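Local coordinates for periplasmic binding protein (Veillonella parvula, PDB 4MO9) that probably binds a solute, perhaps an iron complex, in the cleft between its two lobes and hands it to a membrane ABC transporter, at residues W82-A87 against L276-T281; H315-E320 against G362-H367; D323-E328 against E345-E350. All blocks are in the same frame, centred on the assembly; numbering follows the deposited sequence.

Contact 1. Residues W82-A87 against L276-T281; sequences WKHFTA and LGFEAT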
# COMPACT_ATOMS: atom_id res chain seq x y z
N TRP A 82 12.05 6.19 4.33
CA TRP A 82 13.40 5.76 4.71
C TRP A 82 14.08 6.74 5.66
O TRP A 82 14.68 6.32 6.65
CB TRP A 82 14.27 5.52 3.47
CG TRP A 82 15.63 4.97 3.81
CD1 TRP A 82 16.83 5.58 3.62
CD2 TRP A 82 15.90 3.70 4.41
NE1 TRP A 82 17.85 4.76 4.07
CE2 TRP A 82 17.30 3.60 4.55
CE3 TRP A 82 15.10 2.64 4.84
CZ2 TRP A 82 17.92 2.47 5.11
CZ3 TRP A 82 15.71 1.53 5.39
CH2 TRP A 82 17.10 1.45 5.52
N LYS A 83 13.98 8.04 5.38
CA LYS A 83 14.59 9.04 6.27
C LYS A 83 13.94 9.02 7.64
O LYS A 83 14.61 9.08 8.67
CB LYS A 83 14.44 10.46 5.71
CG LYS A 83 15.05 10.71 4.35
CD LYS A 83 14.64 12.13 3.87
CE LYS A 83 14.31 12.15 2.37
NZ LYS A 83 13.28 13.17 2.05
N HIS A 84 12.61 8.97 7.65
CA HIS A 84 11.86 9.03 8.89
C HIS A 84 12.18 7.81 9.75
O HIS A 84 12.47 7.92 10.95
CB HIS A 84 10.37 9.09 8.59
CG HIS A 84 9.51 9.31 9.79
ND1 HIS A 84 9.50 10.51 10.48
CD2 HIS A 84 8.64 8.49 10.43
CE1 HIS A 84 8.66 10.42 11.49
NE2 HIS A 84 8.12 9.20 11.49
N PHE A 85 12.14 6.64 9.12
CA PHE A 85 12.31 5.39 9.85
C PHE A 85 13.74 5.26 10.37
O PHE A 85 13.95 4.85 11.51
CB PHE A 85 11.93 4.19 8.98
CG PHE A 85 10.48 4.19 8.54
CD1 PHE A 85 9.56 5.07 9.10
CD2 PHE A 85 10.05 3.30 7.56
CE1 PHE A 85 8.23 5.07 8.68
CE2 PHE A 85 8.72 3.29 7.14
CZ PHE A 85 7.81 4.18 7.70
N THR A 86 14.72 5.60 9.53
CA THR A 86 16.12 5.48 9.94
C THR A 86 16.48 6.50 11.01
O THR A 86 17.32 6.24 11.87
CB THR A 86 17.11 5.57 8.74
OG1 THR A 86 16.89 6.78 8.01
CG2 THR A 86 16.91 4.39 7.82
N ALA A 87 15.81 7.65 10.98
CA ALA A 87 16.02 8.67 12.01
C ALA A 87 15.65 8.12 13.38
O ALA A 87 16.35 8.36 14.37
CB ALA A 87 15.21 9.92 11.70
N LEU A 276 1.96 13.89 -0.83
CA LEU A 276 1.45 13.36 0.43
C LEU A 276 2.58 12.58 1.10
O LEU A 276 3.61 12.34 0.46
CB LEU A 276 0.25 12.44 0.19
CG LEU A 276 -1.03 13.15 -0.30
CD1 LEU A 276 -2.15 12.12 -0.51
CD2 LEU A 276 -1.45 14.20 0.70
N GLY A 277 2.38 12.20 2.36
CA GLY A 277 3.37 11.41 3.09
C GLY A 277 4.05 12.20 4.21
O GLY A 277 3.49 13.19 4.71
N PHE A 278 5.25 11.78 4.60
CA PHE A 278 5.96 12.40 5.72
C PHE A 278 6.51 13.78 5.40
O PHE A 278 6.74 14.58 6.31
CB PHE A 278 7.09 11.50 6.21
CG PHE A 278 6.60 10.25 6.88
CD1 PHE A 278 6.13 10.29 8.19
CD2 PHE A 278 6.60 9.04 6.20
CE1 PHE A 278 5.67 9.14 8.82
CE2 PHE A 278 6.14 7.88 6.82
CZ PHE A 278 5.67 7.93 8.13
N GLU A 279 6.73 14.06 4.12
CA GLU A 279 7.23 15.36 3.69
C GLU A 279 6.13 16.11 2.98
O GLU A 279 6.20 16.33 1.77
CB GLU A 279 8.42 15.22 2.75
CG GLU A 279 9.47 14.30 3.27
CD GLU A 279 10.83 14.94 3.31
OE1 GLU A 279 11.00 16.04 2.73
OE2 GLU A 279 11.74 14.34 3.93
N ALA A 280 5.12 16.51 3.75
CA ALA A 280 3.93 17.11 3.19
C ALA A 280 3.36 18.03 4.25
O ALA A 280 3.41 17.71 5.44
CB ALA A 280 2.92 16.04 2.82
N THR A 281 2.84 19.18 3.83
CA THR A 281 2.12 20.05 4.74
C THR A 281 0.72 20.30 4.19
O THR A 281 0.49 20.16 2.99
CB THR A 281 2.83 21.40 4.91
OG1 THR A 281 2.69 22.17 3.71
CG2 THR A 281 4.31 21.18 5.21
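H84, on helix 79-88, lays its imidazole over one face of the F278 ring in an offset stack, with centroids 4.3 Å apart and planes inclined by 19°. The CB of H84 leaves the helix toward the 276-281 loop, and CG stands anti to the backbone N (chi1 -173°), which carries the ring out over the phenyl. CG of H84 then lies 3.9 Å from CD1 of F278, near the rim of the ring rather than over its centre. The closest approach of the two rings is made by CD2 of H84, 3.4 Å from CE1 of F278. NE2, at the far end, passes 3.6 Å from F278 CE1 and is hydrogen-bonded to the carbonyl O of S359, a bond that fixes the rotation of the imidazole. F85 completes the aromatic cluster: its CE1 comes within 3.9 Å of CZ of F278, the two rings lying at 81°, and on its own account it stacks with F358. Beside the stack, at the exposed border of the contact, K83 reaches across to E279, and NZ of K83 meets OE2 of E279 at 2.7 Å from well above the carboxylate plane. Y266 OH is a further partner of this ammonium. The interface between the first lobe and the second is thus layered: aromatic packing supplies its apolar part, while water would probably screen the K83-E279 pair.

Contact 2. Residues H315-E320 against G362-H367; sequences HGLPRE and GIWFMH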
# COMPACT_ATOMS: atom_id res chain seq x y z
N HIS A 315 -0.76 7.20 -2.48
CA HIS A 315 -0.59 6.09 -3.42
C HIS A 315 0.07 4.85 -2.81
O HIS A 315 -0.10 3.73 -3.32
CB HIS A 315 0.25 6.59 -4.62
CG HIS A 315 0.21 5.70 -5.82
ND1 HIS A 315 -0.93 5.08 -6.26
CD2 HIS A 315 1.18 5.37 -6.71
CE1 HIS A 315 -0.66 4.38 -7.36
NE2 HIS A 315 0.61 4.55 -7.65
N GLY A 316 0.81 5.04 -1.72
CA GLY A 316 1.57 3.94 -1.13
C GLY A 316 0.86 3.25 0.02
O GLY A 316 1.43 2.38 0.69
N LEU A 317 -0.39 3.64 0.28
CA LEU A 317 -1.16 3.02 1.35
C LEU A 317 -1.83 1.68 0.99
O LEU A 317 -1.95 0.83 1.87
CB LEU A 317 -2.18 4.00 1.94
CG LEU A 317 -1.63 5.21 2.71
CD1 LEU A 317 -2.76 6.18 3.08
CD2 LEU A 317 -0.88 4.76 3.97
N PRO A 318 -2.28 1.50 -0.28
CA PRO A 318 -2.85 0.19 -0.64
C PRO A 318 -1.86 -0.98 -0.63
O PRO A 318 -0.66 -0.79 -0.45
CB PRO A 318 -3.33 0.41 -2.07
CG PRO A 318 -3.69 1.88 -2.11
CD PRO A 318 -2.56 2.51 -1.32
N ARG A 319 -2.39 -2.18 -0.88
CA ARG A 319 -1.62 -3.43 -0.86
C ARG A 319 -0.66 -3.51 0.34
O ARG A 319 0.50 -3.94 0.20
CB ARG A 319 -0.93 -3.74 -2.22
CG ARG A 319 -0.13 -2.61 -2.90
CD ARG A 319 1.31 -2.47 -2.37
NE ARG A 319 2.09 -1.45 -3.08
CZ ARG A 319 2.29 -0.21 -2.63
NH1 ARG A 319 1.77 0.17 -1.47
NH2 ARG A 319 3.01 0.66 -3.34
N GLU A 320 -1.16 -3.12 1.51
CA GLU A 320 -0.35 -3.16 2.73
C GLU A 320 -1.16 -3.53 3.96
O GLU A 320 -2.40 -3.46 3.96
CB GLU A 320 0.35 -1.80 2.98
CG GLU A 320 1.79 -1.71 2.45
CD GLU A 320 2.75 -2.71 3.11
OE1 GLU A 320 2.36 -3.38 4.11
OE2 GLU A 320 3.91 -2.82 2.63
N GLY A 362 2.82 13.62 9.14
CA GLY A 362 2.62 13.83 7.72
C GLY A 362 1.16 13.90 7.32
O GLY A 362 0.28 13.95 8.19
N ILE A 363 0.89 13.90 6.01
CA ILE A 363 -0.46 14.08 5.47
C ILE A 363 -0.75 12.96 4.47
O ILE A 363 0.02 12.74 3.54
CB ILE A 363 -0.58 15.43 4.74
CG1 ILE A 363 -0.09 16.59 5.62
CG2 ILE A 363 -2.02 15.65 4.24
CD1 ILE A 363 -1.05 16.99 6.71
N TRP A 364 -1.88 12.27 4.65
CA TRP A 364 -2.12 11.02 3.93
C TRP A 364 -3.44 11.03 3.18
O TRP A 364 -3.67 10.19 2.30
CB TRP A 364 -2.07 9.84 4.93
CG TRP A 364 -0.77 9.82 5.64
CD1 TRP A 364 -0.44 10.49 6.79
CD2 TRP A 364 0.42 9.14 5.21
NE1 TRP A 364 0.88 10.24 7.11
CE2 TRP A 364 1.43 9.42 6.16
CE3 TRP A 364 0.73 8.31 4.13
CZ2 TRP A 364 2.72 8.90 6.05
CZ3 TRP A 364 2.01 7.80 4.02
CH2 TRP A 364 2.99 8.09 4.97
N PHE A 365 -4.30 11.99 3.52
CA PHE A 365 -5.61 12.13 2.90
C PHE A 365 -5.90 13.61 2.77
O PHE A 365 -5.37 14.42 3.54
CB PHE A 365 -6.69 11.46 3.75
CG PHE A 365 -6.47 9.98 3.96
CD1 PHE A 365 -6.66 9.08 2.91
CD2 PHE A 365 -6.10 9.48 5.20
CE1 PHE A 365 -6.46 7.72 3.09
CE2 PHE A 365 -5.91 8.12 5.40
CZ PHE A 365 -6.10 7.23 4.34
N MSE A 366 -6.76 13.97 1.82
CA MSE A 366 -6.97 15.38 1.56
C MSE A 366 -8.25 15.65 0.81
O MSE A 366 -8.58 14.93 -0.14
CB MSE A 366 -5.78 15.95 0.79
CG MSE A 366 -6.11 17.20 0.02
SE MSE A 366 -4.92 18.61 0.53
CE MSE A 366 -5.43 18.68 2.42
N HIS A 367 -8.95 16.68 1.24
CA HIS A 367 -10.15 17.14 0.57
C HIS A 367 -9.87 18.58 0.16
O HIS A 367 -9.55 19.42 1.00
CB HIS A 367 -11.33 17.09 1.53
CG HIS A 367 -12.63 17.47 0.91
ND1 HIS A 367 -12.88 17.33 -0.44
CD2 HIS A 367 -13.75 18.02 1.44
CE1 HIS A 367 -14.10 17.76 -0.71
NE2 HIS A 367 -14.65 18.18 0.41
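L317 pushes its forked end against two aromatic side chains, one methyl for each. CD1 lies 3.7 Å from CZ of F365, while CD2 approaches W364 at CE3, 3.9 Å away, on the benzo part of the indole. The branch point follows behind, with CG of L317 4.1 Å from the same W364 CE3. With chi1 at -67°, CG sits beside the backbone N and opposite the carbonyl carbon, and the fork is aimed between the two rings. CB of W364 also comes within 4.2 Å of CD1 of L317. Both rings are met obliquely, and no polar bond crosses the contact. W364 is held separately, its NE1 hydrogen-bonded to S361 O, and F365 stacks on Y329. An alanine at L317 would remove both methyls and is likely to leave a gap between the indole and the phenyl, with F365 freer to shift. The contact lies in the second lobe, where the loop after strand 310-313 packs against the chain entering strand 365-367, the antiparallel edge of the mixed sheet; L348 of helix 344-355 touches both L317 and W364, and V326 of helix 324-334 also reaches L317.

Contact 3. Residues D323-E328 against E345-E350; sequences DAAVFE and EATLKE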
# COMPACT_ATOMS: atom_id res chain seq x y z
N ASP A 323 -3.77 -1.02 5.08
CA ASP A 323 -4.64 -0.45 4.03
C ASP A 323 -6.13 -0.42 4.37
O ASP A 323 -6.94 0.06 3.56
CB ASP A 323 -4.37 -1.03 2.62
CG ASP A 323 -4.94 -2.43 2.39
OD1 ASP A 323 -5.80 -2.94 3.17
OD2 ASP A 323 -4.51 -3.06 1.40
N ALA A 324 -6.50 -0.90 5.56
CA ALA A 324 -7.88 -0.77 6.02
C ALA A 324 -8.30 0.69 6.00
O ALA A 324 -9.47 1.02 5.77
CB ALA A 324 -8.03 -1.33 7.43
N ALA A 325 -7.34 1.58 6.25
CA ALA A 325 -7.60 3.02 6.20
C ALA A 325 -8.03 3.47 4.80
O ALA A 325 -8.78 4.45 4.66
CB ALA A 325 -6.39 3.80 6.66
N VAL A 326 -7.53 2.80 3.77
CA VAL A 326 -7.89 3.16 2.40
C VAL A 326 -9.32 2.72 2.11
O VAL A 326 -10.09 3.46 1.49
CB VAL A 326 -6.95 2.52 1.37
CG1 VAL A 326 -7.39 2.87 -0.04
CG2 VAL A 326 -5.52 2.99 1.60
N PHE A 327 -9.67 1.52 2.55
CA PHE A 327 -11.05 1.02 2.42
C PHE A 327 -12.01 2.02 3.06
O PHE A 327 -13.03 2.37 2.48
CB PHE A 327 -11.20 -0.36 3.09
CG PHE A 327 -10.77 -1.52 2.23
CD1 PHE A 327 -9.44 -1.93 2.21
CD2 PHE A 327 -11.69 -2.24 1.48
CE1 PHE A 327 -9.03 -3.02 1.44
CE2 PHE A 327 -11.29 -3.35 0.69
CZ PHE A 327 -9.95 -3.74 0.68
N GLU A 328 -11.66 2.48 4.26
CA GLU A 328 -12.49 3.45 4.98
C GLU A 328 -12.56 4.80 4.26
O GLU A 328 -13.64 5.40 4.14
CB GLU A 328 -11.97 3.65 6.40
CG GLU A 328 -12.14 2.43 7.31
CD GLU A 328 -11.73 2.74 8.74
OE1 GLU A 328 -10.82 3.58 8.92
OE2 GLU A 328 -12.33 2.17 9.68
N GLU A 345 -8.28 8.78 8.82
CA GLU A 345 -7.01 9.30 9.32
C GLU A 345 -6.71 8.74 10.71
O GLU A 345 -5.57 8.37 11.01
CB GLU A 345 -6.98 10.83 9.34
CG GLU A 345 -5.54 11.35 9.36
CD GLU A 345 -5.41 12.80 9.73
OE1 GLU A 345 -6.41 13.55 9.64
OE2 GLU A 345 -4.28 13.20 10.10
N ALA A 346 -7.72 8.68 11.56
CA ALA A 346 -7.55 8.12 12.90
C ALA A 346 -7.16 6.65 12.84
O ALA A 346 -6.37 6.16 13.66
CB ALA A 346 -8.81 8.32 13.72
N THR A 347 -7.71 5.92 11.86
CA THR A 347 -7.34 4.51 11.67
C THR A 347 -5.85 4.34 11.35
O THR A 347 -5.18 3.48 11.94
CB THR A 347 -8.16 3.86 10.55
OG1 THR A 347 -9.53 3.76 10.98
CG2 THR A 347 -7.61 2.49 10.20
N LEU A 348 -5.34 5.14 10.42
CA LEU A 348 -3.92 5.07 10.08
C LEU A 348 -3.06 5.44 11.29
O LEU A 348 -2.13 4.70 11.65
CB LEU A 348 -3.58 5.96 8.87
CG LEU A 348 -2.16 5.85 8.31
CD1 LEU A 348 -1.84 4.42 7.84
CD2 LEU A 348 -1.93 6.85 7.18
N LYS A 349 -3.37 6.57 11.91
CA LYS A 349 -2.66 7.02 13.11
C LYS A 349 -2.68 5.94 14.21
O LYS A 349 -1.66 5.67 14.86
CB LYS A 349 -3.26 8.34 13.64
CG LYS A 349 -2.64 8.80 14.95
CD LYS A 349 -3.24 10.10 15.46
CE LYS A 349 -2.70 10.40 16.85
NZ LYS A 349 -1.21 10.43 16.85
N GLU A 350 -3.83 5.33 14.41
CA GLU A 350 -3.97 4.31 15.44
C GLU A 350 -3.14 3.07 15.11
O GLU A 350 -2.56 2.45 16.01
CB GLU A 350 -5.44 3.95 15.64
CG GLU A 350 -5.71 3.07 16.85
CD GLU A 350 -7.19 2.87 17.10
OE1 GLU A 350 -8.01 3.61 16.49
OE2 GLU A 350 -7.53 1.97 17.90
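The hydroxyl OG1 of T347 has three polar partners: OE1 of E328 across the contact, modelled very close at 2.4 Å, and, through weaker hydrogen bonds, D343 O, in the residue just before helix 344-355, and R184 NE. The two segments belong to an antiparallel helical hairpin, helix 324-334 followed by helix 344-355, in the second lobe of this TroA-like fold. The axes of segments 324-328 and 345-350 run at 174° to one another and come within 8.7 Å. So short a separation of T347 OG1 and E328 OE1 makes the exact length doubtful; the other carboxylate oxygen of E328 is badly angled for the hydroxyl. E328 reaches it as an extended chain beyond CG, and crosses the threonine at a slant. In T347 the hydroxyl stands beside the backbone N (chi1 -69°), which turns OG1 toward the glutamate and leaves CG2 on the side of A325. The carboxylate is buried, and R184 of the long helix 171-194 touches the E328 side chain; this arginine would probably favour the charged form of the glutamate. In this way the polar part of the hairpin is also joined to the helix that connects the two lobes. Next to this polar pair the interface is apolar and built of small groups. A325 and T347 bring their CA atoms within 5.7 Å, a spacing allowed by the alanine methyl. That methyl, CB of A325, rests 4.0 Å from CG2 of T347 and 4.2 Å from CB of L348.

Overall arrangement
From the N terminus, contact 1 comes first: helix 79-88 of the first lobe meets the 276-281 loop of the second, closing a span of 188 residues that includes the connecting helix 171-194. Contact 2 opens only afterwards, when the loop following strand 310-313 meets the approach to strand 365-367. Contact 3 falls wholly within that second span, pairing the two helices that the chain forms on the way. Contacts 1 and 2 touch through a probable backbone hydrogen bond from G277 N to I363 O and through F278 packing on W364. L348 and V326 join contact 3 to contact 2, giving a continuous path from the lobe interface to the hairpin.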